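Pollen-specific leucine-rich repeat extensin-like protein 1 (Arabidopsis thaliana, PDB 6TME) is an extracellular leucine-rich-repeat protein that, like its relatives, probably binds small signalling peptides and so supports cell-wall integrity in pollen tubes. Local coordinates at residues 151-156 against 173-178; 196-201 against 219-224; 261-266 against 287-292; 314-319 against 338-343. One frame throughout, in Å; residues are numbered along the deposited sequence.

Interaction 1: 151-156 against 173-178. With SO4 (sulfate ion), chain H.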
# COMPACT_ATOMS: atom_id res chain seq x y z
N ARG A 151 -9.81 9.79 9.49
CA ARG A 151 -9.80 9.63 10.94
C ARG A 151 -10.50 8.34 11.34
O ARG A 151 -11.16 8.28 12.38
CB ARG A 151 -10.44 10.84 11.62
CG ARG A 151 -9.75 12.16 11.27
CD ARG A 151 -8.44 12.26 12.02
NE ARG A 151 -7.68 13.47 11.69
CZ ARG A 151 -6.62 13.48 10.90
NH1 ARG A 151 -6.19 12.35 10.34
NH2 ARG A 151 -5.98 14.61 10.65
N PHE A 152 -10.37 7.30 10.52
CA PHE A 152 -10.95 6.02 10.89
C PHE A 152 -10.11 5.34 11.96
O PHE A 152 -8.89 5.55 12.07
CB PHE A 152 -11.06 5.14 9.66
CG PHE A 152 -12.03 5.66 8.65
CD1 PHE A 152 -13.38 5.77 8.96
CD2 PHE A 152 -11.58 6.04 7.39
CE1 PHE A 152 -14.28 6.23 8.02
CE2 PHE A 152 -12.48 6.51 6.44
CZ PHE A 152 -13.83 6.59 6.76
N VAL A 153 -10.77 4.50 12.77
CA VAL A 153 -10.18 3.93 13.98
C VAL A 153 -10.67 2.50 14.20
O VAL A 153 -11.73 2.09 13.71
CB VAL A 153 -10.49 4.77 15.24
CG1 VAL A 153 -9.70 6.06 15.26
CG2 VAL A 153 -12.00 5.04 15.34
N GLY A 154 -9.89 1.76 14.97
CA GLY A 154 -10.33 0.48 15.47
C GLY A 154 -9.94 -0.65 14.55
O GLY A 154 -9.08 -0.50 13.67
N PRO A 155 -10.59 -1.79 14.71
CA PRO A 155 -10.16 -3.01 14.02
C PRO A 155 -10.22 -2.90 12.50
O PRO A 155 -10.97 -2.10 11.94
CB PRO A 155 -11.15 -4.07 14.52
CG PRO A 155 -11.69 -3.49 15.82
CD PRO A 155 -11.76 -2.02 15.57
N PHE A 156 -9.42 -3.73 11.84
CA PHE A 156 -9.39 -3.77 10.39
C PHE A 156 -10.81 -3.77 9.83
O PHE A 156 -11.67 -4.49 10.35
CB PHE A 156 -8.63 -5.01 9.92
CG PHE A 156 -8.52 -5.14 8.43
CD1 PHE A 156 -9.55 -5.67 7.68
CD2 PHE A 156 -7.39 -4.70 7.77
CE1 PHE A 156 -9.45 -5.77 6.29
CE2 PHE A 156 -7.27 -4.80 6.40
CZ PHE A 156 -8.31 -5.34 5.65
N TYR A 173 -2.88 5.48 6.47
CA TYR A 173 -2.92 6.78 7.15
C TYR A 173 -4.23 7.00 7.91
O TYR A 173 -4.87 8.05 7.82
CB TYR A 173 -2.67 7.92 6.15
CG TYR A 173 -1.21 8.23 6.03
CD1 TYR A 173 -0.51 8.86 7.07
CD2 TYR A 173 -0.51 7.86 4.89
CE1 TYR A 173 0.86 9.12 6.95
CE2 TYR A 173 0.82 8.13 4.76
CZ TYR A 173 1.51 8.75 5.79
OH TYR A 173 2.84 8.99 5.62
N ASN A 174 -4.63 5.97 8.65
CA ASN A 174 -5.77 6.07 9.55
C ASN A 174 -5.26 5.62 10.91
O ASN A 174 -4.06 5.68 11.20
CB ASN A 174 -6.95 5.25 9.03
CG ASN A 174 -7.68 5.94 7.90
OD1 ASN A 174 -8.38 6.92 8.11
ND2 ASN A 174 -7.53 5.40 6.69
N ASP A 175 -6.16 5.16 11.76
CA ASP A 175 -5.82 4.62 13.06
C ASP A 175 -6.43 3.24 13.23
O ASP A 175 -6.98 2.90 14.28
CB ASP A 175 -6.29 5.56 14.17
CG ASP A 175 -5.71 5.19 15.54
OD1 ASP A 175 -4.72 4.44 15.60
OD2 ASP A 175 -6.28 5.62 16.57
N PHE A 176 -6.38 2.43 12.17
CA PHE A 176 -6.71 1.02 12.31
C PHE A 176 -5.63 0.30 13.13
O PHE A 176 -4.45 0.69 13.13
CB PHE A 176 -6.87 0.37 10.94
CG PHE A 176 -8.04 0.91 10.15
CD1 PHE A 176 -9.35 0.67 10.58
CD2 PHE A 176 -7.85 1.64 8.99
CE1 PHE A 176 -10.43 1.16 9.87
CE2 PHE A 176 -8.92 2.15 8.27
CZ PHE A 176 -10.21 1.90 8.71
N GLU A 177 -6.03 -0.74 13.85
CA GLU A 177 -5.11 -1.35 14.80
C GLU A 177 -5.50 -2.81 15.03
O GLU A 177 -6.51 -3.30 14.51
CB GLU A 177 -5.10 -0.57 16.11
CG GLU A 177 -6.47 -0.49 16.75
CD GLU A 177 -6.76 -1.68 17.65
OE1 GLU A 177 -5.90 -1.97 18.52
OE2 GLU A 177 -7.82 -2.33 17.45
N GLY A 178 -4.69 -3.50 15.84
CA GLY A 178 -4.94 -4.91 16.09
C GLY A 178 -4.33 -5.79 15.01
O GLY A 178 -3.50 -5.37 14.20
S SO4 H . -7.42 17.15 11.72
O1 SO4 H . -7.93 18.23 12.54
O2 SO4 H . -7.52 17.37 10.28
O3 SO4 H . -8.19 15.97 12.09
O4 SO4 H . -6.00 16.97 12.00
O HOH W 1 -4.51 10.71 8.70
O HOH W 2 -7.53 -5.45 13.65

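Interaction 2: 196-201 against 219-224. With EDO (1,2-ethanediol), chain U.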
# COMPACT_ATOMS: atom_id res chain seq x y z
N ASN A 196 1.09 3.14 7.73
CA ASN A 196 0.77 4.25 8.64
C ASN A 196 -0.58 4.04 9.32
O ASN A 196 -1.49 4.87 9.26
CB ASN A 196 0.80 5.58 7.90
CG ASN A 196 2.20 6.00 7.54
OD1 ASN A 196 2.76 5.55 6.53
ND2 ASN A 196 2.77 6.89 8.35
N ASN A 197 -0.69 2.88 9.95
CA ASN A 197 -1.80 2.60 10.85
C ASN A 197 -1.17 2.18 12.17
O ASN A 197 -0.02 2.50 12.50
CB ASN A 197 -2.72 1.56 10.21
CG ASN A 197 -3.71 2.19 9.27
OD1 ASN A 197 -4.69 2.80 9.71
ND2 ASN A 197 -3.43 2.11 7.97
N ARG A 198 -1.92 1.43 12.96
CA ARG A 198 -1.38 0.87 14.18
C ARG A 198 -1.62 -0.63 14.25
O ARG A 198 -1.86 -1.19 15.31
CB ARG A 198 -1.96 1.59 15.39
CG ARG A 198 -1.48 3.03 15.50
CD ARG A 198 0.01 3.06 15.93
NE ARG A 198 0.14 3.19 17.39
CZ ARG A 198 1.28 3.44 18.03
NH1 ARG A 198 2.42 3.58 17.37
NH2 ARG A 198 1.28 3.54 19.36
N PHE A 199 -1.55 -1.31 13.10
CA PHE A 199 -1.63 -2.77 13.10
C PHE A 199 -0.47 -3.38 13.88
O PHE A 199 0.64 -2.84 13.92
CB PHE A 199 -1.62 -3.30 11.67
CG PHE A 199 -2.83 -2.90 10.87
CD1 PHE A 199 -4.11 -3.22 11.32
CD2 PHE A 199 -2.69 -2.19 9.68
CE1 PHE A 199 -5.24 -2.83 10.59
CE2 PHE A 199 -3.81 -1.81 8.94
CZ PHE A 199 -5.09 -2.12 9.39
N GLU A 200 -0.74 -4.55 14.46
CA GLU A 200 0.20 -5.24 15.34
C GLU A 200 0.28 -6.72 14.97
O GLU A 200 -0.39 -7.21 14.05
CB GLU A 200 -0.22 -5.08 16.81
CG GLU A 200 0.31 -3.82 17.47
CD GLU A 200 0.34 -3.93 19.00
OE1 GLU A 200 -0.58 -4.55 19.58
OE2 GLU A 200 1.31 -3.41 19.61
N SER A 201 1.12 -7.44 15.71
CA SER A 201 1.37 -8.86 15.50
C SER A 201 1.86 -9.18 14.10
O SER A 201 2.48 -8.34 13.44
CB SER A 201 0.13 -9.68 15.83
OG SER A 201 0.20 -10.10 17.18
N HIS A 219 5.30 1.47 8.57
CA HIS A 219 4.87 2.31 9.69
C HIS A 219 3.64 1.74 10.41
O HIS A 219 2.60 2.40 10.59
CB HIS A 219 4.62 3.74 9.23
CG HIS A 219 5.85 4.39 8.67
ND1 HIS A 219 7.05 4.38 9.33
CD2 HIS A 219 6.06 5.02 7.49
CE1 HIS A 219 7.96 5.00 8.59
NE2 HIS A 219 7.39 5.38 7.47
N ASN A 220 3.77 0.49 10.81
CA ASN A 220 2.82 -0.13 11.73
C ASN A 220 3.64 -0.67 12.90
O ASN A 220 4.80 -0.29 13.10
CB ASN A 220 1.99 -1.17 10.98
CG ASN A 220 0.90 -0.53 10.17
OD1 ASN A 220 -0.10 -0.05 10.73
ND2 ASN A 220 1.09 -0.48 8.84
N LYS A 221 3.05 -1.58 13.66
CA LYS A 221 3.77 -2.29 14.71
C LYS A 221 3.68 -3.79 14.49
O LYS A 221 3.40 -4.56 15.39
CB LYS A 221 3.27 -1.90 16.11
CG LYS A 221 3.56 -0.42 16.48
CD LYS A 221 5.06 -0.17 16.80
CE LYS A 221 5.34 0.21 18.27
NZ LYS A 221 6.59 -0.44 18.85
N PHE A 222 3.91 -4.21 13.26
CA PHE A 222 4.05 -5.62 12.94
C PHE A 222 5.34 -6.18 13.54
O PHE A 222 6.38 -5.52 13.58
CB PHE A 222 4.09 -5.81 11.43
CG PHE A 222 2.76 -5.60 10.78
CD1 PHE A 222 1.75 -6.54 10.93
CD2 PHE A 222 2.54 -4.48 9.99
CE1 PHE A 222 0.52 -6.35 10.31
CE2 PHE A 222 1.32 -4.28 9.37
CZ PHE A 222 0.31 -5.23 9.52
N SER A 223 5.27 -7.45 13.95
CA SER A 223 6.38 -8.10 14.63
C SER A 223 6.56 -9.51 14.11
O SER A 223 5.74 -10.05 13.36
CB SER A 223 6.17 -8.12 16.15
OG SER A 223 5.00 -8.85 16.47
N GLY A 224 7.66 -10.14 14.52
CA GLY A 224 7.95 -11.47 14.06
C GLY A 224 8.70 -11.44 12.75
O GLY A 224 9.30 -10.43 12.35
C1 EDO U . 5.73 4.88 18.71
O1 EDO U . 6.43 3.78 18.11
C2 EDO U . 5.54 4.66 20.21
O2 EDO U . 4.43 3.78 20.43

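Interaction 3: 261-266 against 287-292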
# COMPACT_ATOMS: atom_id res chain seq x y z
N THR A 261 10.33 -4.86 -8.29
CA THR A 261 11.16 -3.69 -8.56
C THR A 261 11.52 -2.90 -7.31
O THR A 261 12.47 -2.10 -7.35
CB THR A 261 10.44 -2.73 -9.52
OG1 THR A 261 9.20 -2.31 -8.95
CG2 THR A 261 10.20 -3.39 -10.86
N VAL A 262 10.76 -3.06 -6.23
CA VAL A 262 10.91 -2.27 -5.03
C VAL A 262 10.79 -3.24 -3.87
O VAL A 262 9.72 -3.80 -3.63
CB VAL A 262 9.85 -1.16 -4.88
CG1 VAL A 262 10.03 -0.50 -3.51
CG2 VAL A 262 9.94 -0.13 -6.00
N PHE A 263 11.88 -3.42 -3.13
CA PHE A 263 11.87 -4.24 -1.92
C PHE A 263 12.51 -3.41 -0.81
O PHE A 263 13.73 -3.23 -0.77
CB PHE A 263 12.60 -5.57 -2.12
CG PHE A 263 12.36 -6.54 -0.99
CD1 PHE A 263 13.08 -6.42 0.19
CD2 PHE A 263 11.37 -7.50 -1.07
CE1 PHE A 263 12.82 -7.27 1.25
CE2 PHE A 263 11.11 -8.34 -0.01
CZ PHE A 263 11.84 -8.24 1.14
N ASP A 264 11.69 -2.92 0.11
CA ASP A 264 12.16 -2.04 1.17
C ASP A 264 11.83 -2.67 2.52
O ASP A 264 10.66 -2.78 2.90
CB ASP A 264 11.55 -0.64 1.02
CG ASP A 264 12.27 0.41 1.86
OD1 ASP A 264 12.69 0.09 3.00
OD2 ASP A 264 12.41 1.56 1.39
N ALA A 265 12.87 -3.11 3.24
CA ALA A 265 12.73 -3.75 4.54
C ALA A 265 13.34 -2.91 5.66
O ALA A 265 13.64 -3.44 6.73
CB ALA A 265 13.36 -5.14 4.53
N SER A 266 13.46 -1.61 5.44
CA SER A 266 14.30 -0.81 6.31
C SER A 266 13.60 -0.48 7.62
O SER A 266 12.36 -0.52 7.74
CB SER A 266 14.75 0.48 5.60
OG SER A 266 13.66 1.35 5.37
N MET A 287 16.17 -1.18 -3.57
CA MET A 287 16.33 -2.18 -2.52
C MET A 287 16.94 -1.48 -1.32
O MET A 287 18.03 -0.90 -1.43
CB MET A 287 17.19 -3.36 -2.99
CG MET A 287 17.01 -4.60 -2.09
SD MET A 287 17.41 -6.18 -2.88
CE MET A 287 19.13 -5.95 -3.27
N ASP A 288 16.24 -1.52 -0.19
CA ASP A 288 16.59 -0.77 1.01
C ASP A 288 16.56 -1.72 2.20
O ASP A 288 15.48 -2.20 2.58
CB ASP A 288 15.62 0.40 1.25
CG ASP A 288 16.07 1.33 2.40
OD1 ASP A 288 16.99 0.97 3.17
OD2 ASP A 288 15.51 2.42 2.55
N PHE A 289 17.72 -2.00 2.79
CA PHE A 289 17.79 -2.76 4.03
C PHE A 289 18.29 -1.93 5.19
O PHE A 289 18.67 -2.50 6.22
CB PHE A 289 18.68 -3.99 3.88
CG PHE A 289 18.21 -4.98 2.86
CD1 PHE A 289 16.99 -5.60 3.00
CD2 PHE A 289 19.00 -5.32 1.80
CE1 PHE A 289 16.57 -6.52 2.07
CE2 PHE A 289 18.58 -6.24 0.88
CZ PHE A 289 17.37 -6.83 1.01
N SER A 290 18.34 -0.61 5.04
CA SER A 290 18.94 0.23 6.08
C SER A 290 18.24 0.03 7.43
O SER A 290 17.09 -0.42 7.51
CB SER A 290 18.90 1.71 5.67
OG SER A 290 17.60 2.23 5.77
N TYR A 291 18.96 0.35 8.50
CA TYR A 291 18.43 0.40 9.87
C TYR A 291 17.89 -0.95 10.30
O TYR A 291 16.72 -1.12 10.64
CB TYR A 291 17.36 1.47 10.00
CG TYR A 291 17.89 2.87 9.93
CD1 TYR A 291 18.43 3.48 11.05
CD2 TYR A 291 17.85 3.58 8.73
CE1 TYR A 291 18.93 4.75 10.99
CE2 TYR A 291 18.35 4.86 8.65
CZ TYR A 291 18.89 5.44 9.78
OH TYR A 291 19.39 6.73 9.73
N ASN A 292 18.78 -1.94 10.28
CA ASN A 292 18.47 -3.27 10.76
C ASN A 292 19.66 -3.74 11.58
O ASN A 292 20.46 -2.93 12.06
CB ASN A 292 18.11 -4.15 9.56
CG ASN A 292 16.66 -4.01 9.17
OD1 ASN A 292 15.77 -4.36 9.94
ND2 ASN A 292 16.41 -3.47 7.98

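Interaction 4: 314-319 against 338-343. With SO4 (sulfate ion), chain Q.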
# COMPACT_ATOMS: atom_id res chain seq x y z
N SER A 314 22.70 0.94 4.77
CA SER A 314 23.33 1.68 5.84
C SER A 314 22.72 1.30 7.20
O SER A 314 21.65 0.70 7.28
CB SER A 314 23.19 3.17 5.57
OG SER A 314 21.85 3.54 5.70
N TYR A 315 23.41 1.68 8.28
CA TYR A 315 22.97 1.39 9.65
C TYR A 315 22.65 -0.09 9.83
O TYR A 315 21.51 -0.48 10.13
CB TYR A 315 21.78 2.25 10.04
CG TYR A 315 22.16 3.68 10.05
CD1 TYR A 315 22.75 4.25 11.17
CD2 TYR A 315 22.00 4.46 8.91
CE1 TYR A 315 23.14 5.57 11.17
CE2 TYR A 315 22.39 5.79 8.91
CZ TYR A 315 22.96 6.33 10.04
OH TYR A 315 23.36 7.64 10.05
N ASN A 316 23.69 -0.90 9.64
CA ASN A 316 23.65 -2.34 9.90
C ASN A 316 24.99 -2.72 10.54
O ASN A 316 25.71 -1.87 11.08
CB ASN A 316 23.34 -3.09 8.60
CG ASN A 316 21.85 -3.00 8.25
OD1 ASN A 316 21.02 -3.56 8.96
ND2 ASN A 316 21.51 -2.26 7.19
N PHE A 317 25.34 -4.00 10.49
CA PHE A 317 26.68 -4.40 10.96
C PHE A 317 27.41 -5.22 9.90
O PHE A 317 28.04 -6.24 10.20
CB PHE A 317 26.60 -5.21 12.25
CG PHE A 317 25.89 -4.51 13.37
CD1 PHE A 317 26.59 -3.82 14.33
CD2 PHE A 317 24.51 -4.56 13.46
CE1 PHE A 317 25.95 -3.18 15.36
CE2 PHE A 317 23.86 -3.93 14.50
CZ PHE A 317 24.59 -3.23 15.45
N PHE A 318 27.34 -4.80 8.64
CA PHE A 318 28.13 -5.46 7.61
C PHE A 318 29.62 -5.21 7.87
O PHE A 318 30.03 -4.08 8.19
CB PHE A 318 27.71 -4.97 6.22
CG PHE A 318 26.26 -5.28 5.86
CD1 PHE A 318 25.85 -6.59 5.60
CD2 PHE A 318 25.32 -4.27 5.78
CE1 PHE A 318 24.53 -6.87 5.27
CE2 PHE A 318 23.99 -4.55 5.46
CZ PHE A 318 23.60 -5.85 5.19
N ASN A 319 30.42 -6.26 7.77
CA ASN A 319 31.86 -6.15 7.98
C ASN A 319 32.66 -6.36 6.69
O ASN A 319 33.89 -6.34 6.74
CB ASN A 319 32.35 -7.12 9.07
CG ASN A 319 32.16 -8.60 8.70
OD1 ASN A 319 31.56 -8.94 7.68
ND2 ASN A 319 32.69 -9.48 9.53
N THR A 338 26.78 3.86 4.98
CA THR A 338 27.00 4.58 6.23
C THR A 338 26.67 3.72 7.45
O THR A 338 25.66 3.00 7.48
CB THR A 338 26.11 5.83 6.24
OG1 THR A 338 26.40 6.62 5.08
CG2 THR A 338 26.28 6.65 7.50
N SER A 339 27.52 3.82 8.48
CA SER A 339 27.27 3.21 9.77
C SER A 339 27.14 1.70 9.67
O SER A 339 26.15 1.10 10.10
CB SER A 339 26.04 3.80 10.46
OG SER A 339 26.01 3.40 11.81
N ASN A 340 28.14 1.09 9.06
CA ASN A 340 28.27 -0.35 9.17
C ASN A 340 29.56 -0.66 9.92
O ASN A 340 30.01 0.15 10.75
CB ASN A 340 28.24 -0.97 7.78
CG ASN A 340 26.82 -1.29 7.32
OD1 ASN A 340 26.17 -2.19 7.83
ND2 ASN A 340 26.32 -0.51 6.37
N CYS A 341 30.17 -1.81 9.64
CA CYS A 341 31.45 -2.16 10.26
C CYS A 341 32.50 -2.41 9.19
O CYS A 341 33.14 -3.47 9.19
CB CYS A 341 31.26 -3.43 11.10
SG CYS A 341 30.06 -3.25 12.41
N LEU A 342 32.68 -1.48 8.26
CA LEU A 342 33.56 -1.70 7.13
C LEU A 342 34.87 -0.95 7.33
O LEU A 342 34.86 0.25 7.59
CB LEU A 342 32.90 -1.26 5.83
CG LEU A 342 31.51 -1.82 5.60
CD1 LEU A 342 30.75 -0.91 4.64
CD2 LEU A 342 31.59 -3.25 5.08
N GLN A 343 35.99 -1.66 7.18
CA GLN A 343 37.28 -1.00 7.17
C GLN A 343 37.41 -0.12 5.93
O GLN A 343 36.88 -0.42 4.86
CB GLN A 343 38.42 -2.02 7.21
CG GLN A 343 38.53 -2.81 8.51
CD GLN A 343 38.12 -4.25 8.33
OE1 GLN A 343 38.65 -4.95 7.47
NE2 GLN A 343 37.13 -4.70 9.11
S SO4 Q . 23.13 8.73 4.98
O1 SO4 Q . 23.19 9.43 6.27
O2 SO4 Q . 22.23 9.46 4.08
O3 SO4 Q . 24.45 8.68 4.37
O4 SO4 Q . 22.61 7.38 5.19
O HOH W 3 35.43 -4.47 5.71

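Interaction 1: 151-156 against 173-178
Phe-152 gives its backbone N-H to the side-chain oxygen of Asn-174 (N to OD1 3.1 Å, N-H...O angle 156°), and Phe-152 O in turn accepts from Asp-175 N at 2.8 Å. Asparagine CG stands anti to its own carbonyl carbon (chi1 -77°), which lays the amide alongside the Phe-152 ring with the two planes 52° apart. OD1 takes a further, weak bond from Asn-150 N, while ND2 donates to Ile-171 O and Val-147 O, so one amide ties two successive coils together. With an alanine here, Phe-152 N and the carbonyls of Ile-171 and Val-147 would probably lose these mates. Further along, Gly-154 N donates to Asp-175 O (3.2 Å) and Gly-154 O accepts from Glu-177 N (3.1 Å); a water then joins Phe-156 N to Glu-177 O. On the inward side the Phe-176 ring brings CZ to 3.5 Å from Phe-152 CB. Arg-151 grips a sulfate, probably from the crystallisation liquor, with NE 2.6 Å from O3 and NH2 2.7 Å from O4. Strand 151-153 is bonded in turn to strand 127-130, and strand 175-178 to strand 198-201, so the pair links consecutive coils of the solenoid.

Interaction 2: 196-201 against 219-224
The amide of Asn-196 and the imidazole of His-219 lie side by side, their planes 60° apart, with Asn-196 OD1 at the ring edge, 3.5 Å from CD2. Both residues also pack on apolar side chains of another protein's chain. The ring of Phe-222 receives Ser-201 O at its edge, CD1 to O 3.2 Å, and meets the ring of Phe-217 edge-to-face. Its far end leans on Phe-199, CZ to CB 3.5 Å. In both phenylalanines CG is anti to the carbonyl carbon (chi1 -72° in Phe-222), and the two rings therefore project the same way, into the interior. The Phe-199 ring is flanked by the amide of Asn-220, planes 38° apart. At the outer surface the edge of the Arg-198 guanidinium holds an ethanediol only weakly, NH2 to O2 3.3 Å.

Backbone bonds join the two strands. Phe-199 O is met almost head-on by Lys-221 N at 2.7 Å, and Ser-223 N reaches Ser-201 O at 3.0 Å from above the carbonyl plane. Asn-220 OD1 accepts from Phe-199 N, although its exact place is less sure; ND2 of the same amide donates to Phe-217 O and Leu-194 O. Glu-200 and Lys-221 run side by side through their carbon chains, CG to CB 3.8 Å, without their charged ends meeting.

The chemistry is thus layered: aromatic rings fill the interior, asparagine amides satisfy main-chain atoms at the turn, and charged side chains line the outside.

Interaction 3: 261-266 against 287-292
Asp-288 lies alongside Asp-264, the two carboxylates pointing the same way with their planes 44° apart, where the adjacent parallel strands 262-264 and 286-288 join successive leucine-rich-repeat coils. Followed outward, Asp-288 CB rests 3.4 Å from Asp-264 CG. The next atom, Asp-288 CG, stands anti to the backbone N (chi1 -172°) and is 3.6 Å from Ser-266 CB. At the tip OD1 accepts twice: Ser-290 N at 2.8 Å, which closes an Asx turn, and Ser-290 OG at 3.0 Å on the syn lone pair. The other oxygen, Asp-288 OD2, comes within 3.4 Å of Asp-264 OD2 and takes a weak bond from a sugar of the attached glycan. Asp-264 repeats the turn, its OD1 accepting from Ser-266 N and OG, while its OD2 is bonded by an aromatic side chain of another protein's chain. An alanine at Asp-264 is likely to leave Ser-266 N and OG, and the aromatic group of the other chain, without their acceptors. In the backbone, Ala-265 N donates to Asp-288 O at 2.8 Å; the side-chain amide of Asn-292 donates through ND2 to Ala-265 O at 3.0 Å and to Phe-289 O. Two acids this close would be expected to raise each other's proton affinity, an effect the serine donors probably offset in part.

Interaction 4: 314-319 against 338-343
The end of the leucine-rich-repeat solenoid is sealed here against the disulfide-bonded cap: Tyr-315 and Phe-318, on the last repeat coils, meet Thr-338, Asn-340 and Cys-341 of the loop that follows. Tyr-315 N donates nearly straight to Thr-338 O at 2.7 Å. Ser-339 CB sits over one face of the tyrosine ring in a CH-pi contact, 3.7 Å from the centroid and 26° off the normal, and Tyr-291 stacks on the opposite face. Asn-316 N then bonds Ser-339 O at 3.2 Å.

Asn-340 fills the asparagine position of the repeat. Its OD1 accepts from Phe-318 N at 3.0 Å, its amide lies beside the Phe-318 ring with the planes 48° apart, and its ND2 donates to Phe-313 O. Phe-318 O is engaged too, taking the N-H of Cys-341 at 2.7 Å, with Leu-342 CD2 packed 3.6 Å from that same Phe-318 O. Cys-341 SG is anti to the carbonyl carbon (chi1 -59°), a setting that carries the sulfur to the edge of the Phe-317 ring, 5.3 Å from its centroid. The sulfur is also tied to Cys-354 by a disulfide. Lys-349 adds a second clamp: NZ bonds Asn-316 O and Ser-339 O and makes a cation-pi contact with Phe-317. A water finishes the seam between Asn-319 O and Gln-343 N.

A disulfide-tied segment thus closes the last coil, which is consistent with the disulfide-bonded C-terminal caps of plant extracellular leucine-rich-repeat domains.

Interactions 1 and 2 are neighbours in the same row of strands, their centres 11 Å apart and joined by a probable bond from Arg-198 N to Phe-176 O (2.6 Å). Interactions 3 and 4 are also in touch, 15 Å between centres, through Tyr-291 N and Ser-314 O at 3.0 Å. Interaction 2 stands about 17 Å from interaction 3 between centres, with nearest atoms about 7 Å apart. The centres of interactions 1 and 4 are about 36 Å apart. Residues of the first three contacts meet another protein's chain in the assembly, whereas the segments of interaction 4 do not; a glycan adjoins interactions 3 and 4.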